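Local coordinates for uncharacterized protein (Methanocella paludicola, PDB 5DMP) that probably removes 3'-terminal phosphates and ribonucleotides from DNA ends during archaeal non-homologous end joining, as a phosphoesterase of the LigD N-terminal family, at residues A[117-122]-A[132-137]; A[84-89]-A[103-108]; A[71-76]-A[160-165]. All coordinates share one frame; numbering follows the deposited sequence.

Contact 1 (A[117-122]-A[132-137])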
loop_
_atom_site.group_PDB
_atom_site.type_symbol
_atom_site.label_atom_id
_atom_site.label_comp_id
_atom_site.label_asym_id
_atom_site.label_seq_id
_atom_site.Cartn_x
_atom_site.Cartn_y
_atom_site.Cartn_z
ATOM N N GLY A 117 -7.131 8.375 4.583
ATOM C CA GLY A 117 -6.490 9.462 5.346
ATOM C C GLY A 117 -5.037 9.582 4.945
ATOM O O GLY A 117 -4.606 8.957 3.953
ATOM N N SER A 118 -4.311 10.441 5.654
ATOM C CA SER A 118 -2.952 10.792 5.266
ATOM C C SER A 118 -1.917 9.758 5.703
ATOM O O SER A 118 -1.918 9.345 6.871
ATOM C CB SER A 118 -2.649 12.199 5.803
ATOM O OG SER A 118 -2.830 12.163 7.207
ATOM N N TYR A 119 -1.053 9.322 4.753
ATOM C CA TYR A 119 -0.009 8.335 4.979
ATOM C C TYR A 119 1.283 8.821 4.308
ATOM O O TYR A 119 1.242 9.566 3.312
ATOM C CB TYR A 119 -0.338 6.915 4.400
ATOM C CG TYR A 119 -1.347 6.189 5.261
ATOM C CD1 TYR A 119 -2.701 6.482 5.159
ATOM C CD2 TYR A 119 -0.898 5.216 6.174
ATOM C CE1 TYR A 119 -3.634 5.835 5.976
ATOM C CE2 TYR A 119 -1.809 4.552 6.992
ATOM C CZ TYR A 119 -3.140 4.884 6.882
ATOM O OH TYR A 119 -4.062 4.232 7.684
ATOM N N ALA A 120 2.389 8.464 4.962
ATOM C CA ALA A 120 3.756 8.818 4.450
ATOM C C ALA A 120 4.531 7.540 4.084
ATOM O O ALA A 120 4.467 6.484 4.773
ATOM C CB ALA A 120 4.541 9.612 5.480
ATOM N N LEU A 121 5.370 7.683 3.056
ATOM C CA LEU A 121 6.330 6.639 2.646
ATOM C C LEU A 121 7.694 7.362 2.584
ATOM O O LEU A 121 7.813 8.299 1.813
ATOM C CB LEU A 121 6.017 6.141 1.216
ATOM C CG LEU A 121 5.069 4.964 1.188
ATOM C CD1 LEU A 121 4.584 4.861 -0.281
ATOM C CD2 LEU A 121 5.760 3.671 1.644
ATOM N N ILE A 122 8.635 6.934 3.427
ATOM C CA ILE A 122 9.919 7.697 3.553
ATOM C C ILE A 122 11.069 6.778 3.213
ATOM O O ILE A 122 11.237 5.741 3.890
ATOM C CB ILE A 122 10.122 8.194 5.033
ATOM C CG1 ILE A 122 8.942 9.126 5.427
ATOM C CG2 ILE A 122 11.491 8.965 5.177
ATOM C CD1 ILE A 122 8.826 10.354 4.538
ATOM N N TRP A 132 11.803 1.353 3.014
ATOM C CA TRP A 132 11.189 2.654 3.253
ATOM C C TRP A 132 10.377 2.436 4.496
ATOM O O TRP A 132 10.121 1.318 4.884
ATOM C CB TRP A 132 10.207 2.979 2.119
ATOM C CG TRP A 132 10.800 3.278 0.758
ATOM C CD1 TRP A 132 11.670 2.518 0.052
ATOM C CD2 TRP A 132 10.488 4.410 -0.046
ATOM N NE1 TRP A 132 11.976 3.145 -1.159
ATOM C CE2 TRP A 132 11.229 4.290 -1.261
ATOM C CE3 TRP A 132 9.666 5.537 0.159
ATOM C CZ2 TRP A 132 11.155 5.249 -2.291
ATOM C CZ3 TRP A 132 9.576 6.526 -0.856
ATOM C CH2 TRP A 132 10.336 6.379 -2.077
ATOM N N LEU A 133 10.006 3.541 5.139
ATOM C CA LEU A 133 9.150 3.488 6.321
ATOM C C LEU A 133 7.755 3.879 5.763
ATOM O O LEU A 133 7.665 4.798 4.961
ATOM C CB LEU A 133 9.546 4.621 7.264
ATOM C CG LEU A 133 10.971 4.521 7.855
ATOM C CD1 LEU A 133 11.178 5.744 8.747
ATOM C CD2 LEU A 133 11.037 3.182 8.574
ATOM N N PHE A 134 6.701 3.192 6.214
ATOM C CA PHE A 134 5.355 3.486 5.769
ATOM C C PHE A 134 4.545 3.751 7.059
ATOM O O PHE A 134 4.486 2.881 7.936
ATOM C CB PHE A 134 4.793 2.231 5.064
ATOM C CG PHE A 134 3.313 2.284 4.718
ATOM C CD1 PHE A 134 2.737 3.397 4.102
ATOM C CD2 PHE A 134 2.528 1.146 4.915
ATOM C CE1 PHE A 134 1.386 3.405 3.735
ATOM C CE2 PHE A 134 1.187 1.125 4.551
ATOM C CZ PHE A 134 0.596 2.270 3.959
ATOM N N PHE A 135 3.957 4.921 7.173
ATOM C CA PHE A 135 3.179 5.157 8.419
ATOM C C PHE A 135 2.008 6.110 8.192
ATOM O O PHE A 135 2.030 7.002 7.338
ATOM C CB PHE A 135 4.133 5.632 9.602
ATOM C CG PHE A 135 4.940 6.804 9.259
ATOM C CD1 PHE A 135 4.451 8.111 9.504
ATOM C CD2 PHE A 135 6.229 6.652 8.668
ATOM C CE1 PHE A 135 5.219 9.239 9.187
ATOM C CE2 PHE A 135 6.984 7.784 8.352
ATOM C CZ PHE A 135 6.500 9.071 8.597
ATOM N N LYS A 136 1.001 5.915 9.044
ATOM C CA LYS A 136 -0.082 6.908 9.151
ATOM C C LYS A 136 0.502 8.230 9.609
ATOM O O LYS A 136 1.329 8.290 10.540
ATOM C CB LYS A 136 -1.112 6.388 10.165
ATOM C CG LYS A 136 -2.268 7.409 10.506
ATOM C CD LYS A 136 -3.301 7.511 9.337
ATOM C CE LYS A 136 -4.122 8.833 9.488
ATOM N NZ LYS A 136 -3.362 10.097 9.154
ATOM N N MET A 137 0.096 9.320 8.968
ATOM C CA MET A 137 0.605 10.630 9.370
ATOM C C MET A 137 -0.157 11.109 10.644
ATOM O O MET A 137 -1.304 10.763 10.884
ATOM C CB MET A 137 0.540 11.665 8.267
ATOM C CG MET A 137 1.597 11.350 7.173
ATOM S SD MET A 137 1.356 12.355 5.701
ATOM C CE MET A 137 1.987 13.942 6.326
#
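K136 reaches across the end of the hairpin and puts its ammonium on S118: NZ lies 2.8 Å from S118 O, in the carbonyl plane and on a lone pair, and makes a weaker bond to S118 OG. S118 O also accepts M137 N at 2.9 Å, from above that plane. The chi2 bend (75°) lays CD over one face of the Y119 ring, a CH-pi contact 4.0 Å from the centroid, and the chi4 bend (73°) turns NZ toward S118. NZ also donates to M137 O and forms a salt bridge with E139. With an alanine for this lysine, the Y119 face would probably lose its aliphatic cover, E139 its charged mate, and S118 O one of its two donors across the hairpin. On the other face of the sheet A120 CB sits over the F135 ring, 3.7 Å from CZ, and I122 CG1 meets CE2 of the same ring. Behind these side chains runs the antiparallel backbone pairing: A120 and F135 exchange two bonds, as do I122 and L133, with A120 N to F135 O at 2.8 Å. The hairpin lies between strands 105-111 and 45-53, and L121 and F134 both pack against L20 of strand 16-24.

Contact 2 (A[84-89]-A[103-108])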
loop_
_atom_site.group_PDB
_atom_site.type_symbol
_atom_site.label_atom_id
_atom_site.label_comp_id
_atom_site.label_asym_id
_atom_site.label_seq_id
_atom_site.Cartn_x
_atom_site.Cartn_y
_atom_site.Cartn_z
ATOM N N ASN A 84 -2.011 13.638 -3.899
ATOM C CA ASN A 84 -0.639 13.908 -3.487
ATOM C C ASN A 84 -0.661 15.169 -2.583
ATOM O O ASN A 84 -0.892 16.276 -3.090
ATOM C CB ASN A 84 0.173 14.220 -4.743
ATOM C CG ASN A 84 1.574 14.707 -4.400
ATOM O OD1 ASN A 84 2.022 14.635 -3.239
ATOM N ND2 ASN A 84 2.281 15.160 -5.416
ATOM N N LEU A 85 -0.393 15.013 -1.276
ATOM C CA LEU A 85 -0.452 16.151 -0.350
ATOM C C LEU A 85 0.680 17.149 -0.631
ATOM O O LEU A 85 0.569 18.328 -0.241
ATOM C CB LEU A 85 -0.385 15.663 1.108
ATOM C CG LEU A 85 -1.680 14.907 1.488
ATOM C CD1 LEU A 85 -1.544 14.282 2.842
ATOM C CD2 LEU A 85 -2.871 15.839 1.425
ATOM N N ARG A 86 1.759 16.680 -1.258
ATOM C CA ARG A 86 2.923 17.567 -1.497
ATOM C C ARG A 86 2.740 18.595 -2.609
ATOM O O ARG A 86 3.631 19.428 -2.814
ATOM C CB ARG A 86 4.236 16.775 -1.629
ATOM C CG ARG A 86 4.546 16.043 -0.318
ATOM C CD ARG A 86 5.890 15.382 -0.301
ATOM N NE ARG A 86 6.906 16.432 -0.148
ATOM C CZ ARG A 86 8.195 16.329 -0.483
ATOM N NH1 ARG A 86 8.702 15.203 -0.983
ATOM N NH2 ARG A 86 9.002 17.390 -0.271
ATOM N N GLU A 87 1.611 18.538 -3.317
ATOM C CA GLU A 87 1.145 19.636 -4.223
ATOM C C GLU A 87 0.460 20.764 -3.505
ATOM O O GLU A 87 0.305 21.875 -4.071
ATOM C CB GLU A 87 0.177 19.121 -5.283
ATOM C CG GLU A 87 0.816 18.268 -6.357
ATOM C CD GLU A 87 1.644 19.056 -7.410
ATOM O OE1 GLU A 87 1.951 18.452 -8.464
ATOM O OE2 GLU A 87 2.007 20.249 -7.221
ATOM N N GLU A 88 0.062 20.509 -2.257
ATOM C CA GLU A 88 -0.634 21.536 -1.443
ATOM C C GLU A 88 0.231 22.405 -0.610
ATOM O O GLU A 88 0.082 22.497 0.612
ATOM C CB GLU A 88 -1.696 20.867 -0.618
ATOM C CG GLU A 88 -2.597 20.028 -1.522
ATOM C CD GLU A 88 -3.912 19.708 -0.836
ATOM O OE1 GLU A 88 -4.431 20.599 -0.091
ATOM O OE2 GLU A 88 -4.401 18.569 -1.012
ATOM N N LYS A 89 1.149 23.105 -1.276
ATOM C CA LYS A 89 2.224 23.770 -0.550
ATOM C C LYS A 89 2.446 25.138 -1.164
ATOM O O LYS A 89 2.027 25.365 -2.289
ATOM C CB LYS A 89 3.512 22.943 -0.653
ATOM C CG LYS A 89 3.376 21.498 -0.199
ATOM C CD LYS A 89 3.663 21.364 1.271
ATOM C CE LYS A 89 3.387 19.926 1.650
ATOM N NZ LYS A 89 2.912 19.840 3.054
ATOM N N GLN A 103 12.668 11.965 -4.597
ATOM C CA GLN A 103 13.256 12.461 -3.354
ATOM C C GLN A 103 13.167 11.500 -2.139
ATOM O O GLN A 103 13.819 11.729 -1.116
ATOM C CB GLN A 103 12.676 13.838 -3.008
ATOM C CG GLN A 103 13.181 14.464 -1.697
ATOM C CD GLN A 103 12.516 15.811 -1.376
ATOM O OE1 GLN A 103 11.326 15.870 -1.109
ATOM N NE2 GLN A 103 13.294 16.899 -1.420
ATOM N N GLY A 104 12.377 10.428 -2.224
ATOM C CA GLY A 104 12.255 9.478 -1.086
ATOM C C GLY A 104 11.332 9.999 0.027
ATOM O O GLY A 104 11.472 9.601 1.201
ATOM N N LYS A 105 10.398 10.894 -0.335
ATOM C CA LYS A 105 9.425 11.401 0.635
ATOM C C LYS A 105 8.056 11.577 -0.008
ATOM O O LYS A 105 7.787 12.546 -0.735
ATOM C CB LYS A 105 9.918 12.736 1.267
ATOM C CG LYS A 105 8.924 13.373 2.246
ATOM C CD LYS A 105 9.647 14.585 2.855
ATOM C CE LYS A 105 8.733 15.425 3.702
ATOM N NZ LYS A 105 9.576 16.551 4.205
ATOM N N ILE A 106 7.168 10.612 0.246
ATOM C CA ILE A 106 5.861 10.659 -0.382
ATOM C C ILE A 106 4.842 10.874 0.750
ATOM O O ILE A 106 4.870 10.139 1.771
ATOM C CB ILE A 106 5.567 9.274 -1.063
ATOM C CG1 ILE A 106 6.519 9.036 -2.280
ATOM C CG2 ILE A 106 4.087 9.149 -1.471
ATOM C CD1 ILE A 106 6.524 7.569 -2.788
ATOM N N GLU A 107 3.997 11.880 0.579
ATOM C CA GLU A 107 2.860 12.113 1.530
ATOM C C GLU A 107 1.585 12.187 0.751
ATOM O O GLU A 107 1.434 13.086 -0.099
ATOM C CB GLU A 107 3.087 13.426 2.310
ATOM C CG GLU A 107 4.417 13.316 3.066
ATOM C CD GLU A 107 4.878 14.602 3.764
ATOM O OE1 GLU A 107 4.509 15.709 3.311
ATOM O OE2 GLU A 107 5.580 14.493 4.813
ATOM N N VAL A 108 0.652 11.244 1.022
ATOM C CA VAL A 108 -0.553 11.140 0.200
ATOM C C VAL A 108 -1.793 10.973 1.097
ATOM O O VAL A 108 -1.684 10.492 2.274
ATOM C CB VAL A 108 -0.460 9.900 -0.733
ATOM C CG1 VAL A 108 0.537 10.222 -1.900
ATOM C CG2 VAL A 108 -0.069 8.582 0.008
HETATM O O HOH W 1 4.114 12.976 -2.056
HETATM O O HOH W 2 1.963 16.972 4.331
HETATM O O HOH W 3 1.941 17.393 2.592
#
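R86 spends two guanidinium nitrogens on a single oxygen: NH1 and NH2 both donate end-on to Q103 OE1, NH1 at 2.7 Å and NH2 at 2.9 Å. The amide lies nearly coplanar with the guanidinium, 12° between planes, so the glutamine meets the arginine at its edge. NH1 also bonds to K105 O at 2.8 Å, with that oxygen tilted from the guanidinium plane. The kink at chi3 (74°) turns the head of the otherwise extended R86 chain toward both acceptors. K105, fully extended, lays its CD over the centre of one guanidinium face. Thus R86 bridges the 3-10 segment 85-87 to the turn where helix 97-103 gives way to strand 105-111, a Schellman motif with G104 at positive phi.

Nearer the strand, L85 N bonds to E107 O at 2.9 Å, and L85 CD1 packs 3.7 Å from V108 C. N84 OD1 accepts R86 N in an Asx turn and also takes a bond from a water that accepts E107 N, so one side chain shapes the turn and, through water, ties it to the strand. E107 OE1 lies 4.3 Å from R86 NE, beyond a salt bridge and well out of the guanidinium plane. Water donates to it and accepts from K89 NZ, which is 2.7 Å from the nearer of two mutually exclusive modelled sites, so this link is uncertain in detail. The direct grip on R86 therefore comes from neutral oxygens, while the E107 carboxylate probably offsets part of the repulsion between R86 NH2 and K105 NZ, 4.6 Å apart, and meets K89 through water.

Contact 3 (A[71-76]-A[160-165]). With EDO (1,2-ethanediol), chain B.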
loop_
_atom_site.group_PDB
_atom_site.type_symbol
_atom_site.label_atom_id
_atom_site.label_comp_id
_atom_site.label_asym_id
_atom_site.label_seq_id
_atom_site.Cartn_x
_atom_site.Cartn_y
_atom_site.Cartn_z
ATOM N N GLY A 71 4.081 -15.912 -6.401
ATOM C CA GLY A 71 3.485 -17.257 -6.116
ATOM C C GLY A 71 2.630 -17.260 -4.842
ATOM O O GLY A 71 3.035 -16.647 -3.834
ATOM N N GLY A 72 1.470 -17.932 -4.886
ATOM C CA GLY A 72 0.522 -17.952 -3.749
ATOM C C GLY A 72 -0.828 -17.300 -4.082
ATOM O O GLY A 72 -1.236 -17.234 -5.272
ATOM N N THR A 73 -1.523 -16.865 -3.043
ATOM C CA THR A 73 -2.906 -16.356 -3.187
ATOM C C THR A 73 -2.846 -14.862 -3.035
ATOM O O THR A 73 -2.204 -14.376 -2.144
ATOM C CB THR A 73 -3.806 -16.887 -2.083
ATOM O OG1 THR A 73 -3.697 -18.307 -2.070
ATOM C CG2 THR A 73 -5.268 -16.549 -2.398
ATOM N N VAL A 74 -3.537 -14.154 -3.924
ATOM C CA VAL A 74 -3.535 -12.707 -3.948
ATOM C C VAL A 74 -4.964 -12.234 -3.784
ATOM O O VAL A 74 -5.857 -12.641 -4.555
ATOM C CB VAL A 74 -3.014 -12.182 -5.291
ATOM C CG1 VAL A 74 -3.050 -10.648 -5.351
ATOM C CG2 VAL A 74 -1.593 -12.741 -5.529
ATOM N N MET A 75 -5.167 -11.392 -2.782
ATOM C CA MET A 75 -6.458 -10.798 -2.504
ATOM C C MET A 75 -6.373 -9.306 -2.725
ATOM O O MET A 75 -5.393 -8.686 -2.296
ATOM C CB MET A 75 -6.799 -11.032 -1.015
ATOM C CG MET A 75 -7.943 -10.126 -0.541
ATOM S SD MET A 75 -8.203 -10.177 1.254
ATOM C CE MET A 75 -8.639 -11.919 1.490
ATOM N N VAL A 76 -7.387 -8.691 -3.323
ATOM C CA VAL A 76 -7.399 -7.238 -3.428
ATOM C C VAL A 76 -7.994 -6.791 -2.117
ATOM O O VAL A 76 -9.201 -6.898 -1.871
ATOM C CB VAL A 76 -8.208 -6.704 -4.652
ATOM C CG1 VAL A 76 -8.223 -5.172 -4.603
ATOM C CG2 VAL A 76 -7.467 -7.178 -5.931
ATOM N N ARG A 160 -14.608 -12.164 -0.360
ATOM C CA ARG A 160 -14.005 -13.488 -0.056
ATOM C C ARG A 160 -12.902 -13.462 0.970
ATOM O O ARG A 160 -12.119 -12.482 1.047
ATOM C CB ARG A 160 -13.482 -14.201 -1.321
ATOM C CG ARG A 160 -14.637 -14.712 -2.211
ATOM C CD ARG A 160 -14.134 -15.368 -3.494
ATOM N NE ARG A 160 -13.336 -14.444 -4.320
ATOM C CZ ARG A 160 -12.659 -14.810 -5.404
ATOM N NH1 ARG A 160 -12.688 -16.098 -5.868
ATOM N NH2 ARG A 160 -11.945 -13.881 -6.024
ATOM N N THR A 161 -12.757 -14.581 1.696
ATOM C CA THR A 161 -11.591 -14.786 2.514
ATOM C C THR A 161 -10.411 -15.250 1.650
ATOM O O THR A 161 -10.601 -15.666 0.507
ATOM C CB THR A 161 -11.801 -15.883 3.571
ATOM O OG1 THR A 161 -12.038 -17.140 2.879
ATOM C CG2 THR A 161 -12.961 -15.528 4.508
ATOM N N MET A 162 -9.203 -15.243 2.243
ATOM C CA MET A 162 -8.028 -15.798 1.548
ATOM C C MET A 162 -8.236 -17.263 1.160
ATOM O O MET A 162 -7.954 -17.658 0.049
ATOM C CB MET A 162 -6.730 -15.558 2.373
ATOM C CG MET A 162 -5.479 -15.827 1.535
ATOM S SD MET A 162 -5.165 -14.337 0.480
ATOM C CE MET A 162 -5.593 -13.026 1.510
ATOM N N ASP A 163 -8.819 -18.060 2.047
ATOM C CA ASP A 163 -9.002 -19.485 1.693
ATOM C C ASP A 163 -10.052 -19.683 0.590
ATOM O O ASP A 163 -9.882 -20.525 -0.287
ATOM C CB ASP A 163 -9.390 -20.290 2.942
ATOM C CG ASP A 163 -9.531 -21.797 2.637
ATOM O OD1 ASP A 163 -8.651 -22.368 1.933
ATOM O OD2 ASP A 163 -10.536 -22.415 3.070
ATOM N N GLU A 164 -11.121 -18.870 0.578
ATOM C CA GLU A 164 -12.031 -18.897 -0.566
ATOM C C GLU A 164 -11.400 -18.546 -1.904
ATOM O O GLU A 164 -11.703 -19.213 -2.944
ATOM C CB GLU A 164 -13.272 -18.007 -0.342
ATOM C CG GLU A 164 -14.181 -18.625 0.715
ATOM C CD GLU A 164 -15.131 -17.629 1.418
ATOM O OE1 GLU A 164 -14.987 -16.396 1.295
ATOM O OE2 GLU A 164 -16.020 -18.117 2.172
ATOM N N ILE A 165 -10.509 -17.533 -1.901
ATOM C CA ILE A 165 -9.797 -17.183 -3.141
ATOM C C ILE A 165 -8.881 -18.379 -3.576
ATOM O O ILE A 165 -8.916 -18.782 -4.723
ATOM C CB ILE A 165 -8.961 -15.864 -3.003
ATOM C CG1 ILE A 165 -9.946 -14.706 -2.718
ATOM C CG2 ILE A 165 -8.134 -15.556 -4.267
ATOM C CD1 ILE A 165 -9.164 -13.498 -2.196
HETATM C C1 EDO B . -9.046 -16.302 6.123
HETATM O O1 EDO B . -8.981 -17.350 5.101
HETATM C C2 EDO B . -8.234 -15.057 5.773
HETATM O O2 EDO B . -8.889 -14.181 4.814
#
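The C-terminal helix 162-167 packs here against the start of strand 72-84, whose V74 lines the vanadate pocket from the side turned away from the helix. T73 and M75, alternate residues of the strand, point at the helix instead and meet M162 and I165. With OG1 beside the backbone N (chi1 -54°), T73 CG2 is left opposite that N and is wedged between two partners, 3.6 Å from M162 SD and 3.6 Å from I165 CG2. M75 CB touches I165 CD1 at 3.6 Å, the two side chains crossing at about a right angle. M75 CE and M162 CE are modelled 3.2 Å apart, too short for normal methyl packing, so their exact placing is doubtful; bends at chi2 and chi3 bring the M162 methyl back to the strand.

A capping box starts the helix: E164 N donates to T161 OG1 at 3.0 Å, and T161 N returns a bond to E164 OE1 at 2.9 Å. The amides of M162 and D163 instead hold a 1,2-ethanediol, probably from the crystallisation liquor, with M162 N to its O2 at 2.8 Å and almost straight. I165 CG1 lies over one face of the R160 guanidinium, which is held by salt bridges to E61 and E168.

Overall arrangement
All three contacts reach one curled antiparallel sheet. Contacts 1 and 2 are neighbours, centres 11 Å apart, and meet directly where strands 105-111 and 118-123 run side by side, with Y119 N 2.8 Å from V108 O. Contact 3 lies across the chain's centre, its centre about 25 Å from that of contact 1 and 32 Å from that of contact 2. Along the chain contact 2 closes before contact 1 opens, and both fall within the long loop closed by contact 3. Strand 72-84 spans the distance: it begins beside the vanadate pocket at contact 3 and ends at contact 2, pairing with strand 105-111. Helix 162-167 packs on the pocket end of that strand.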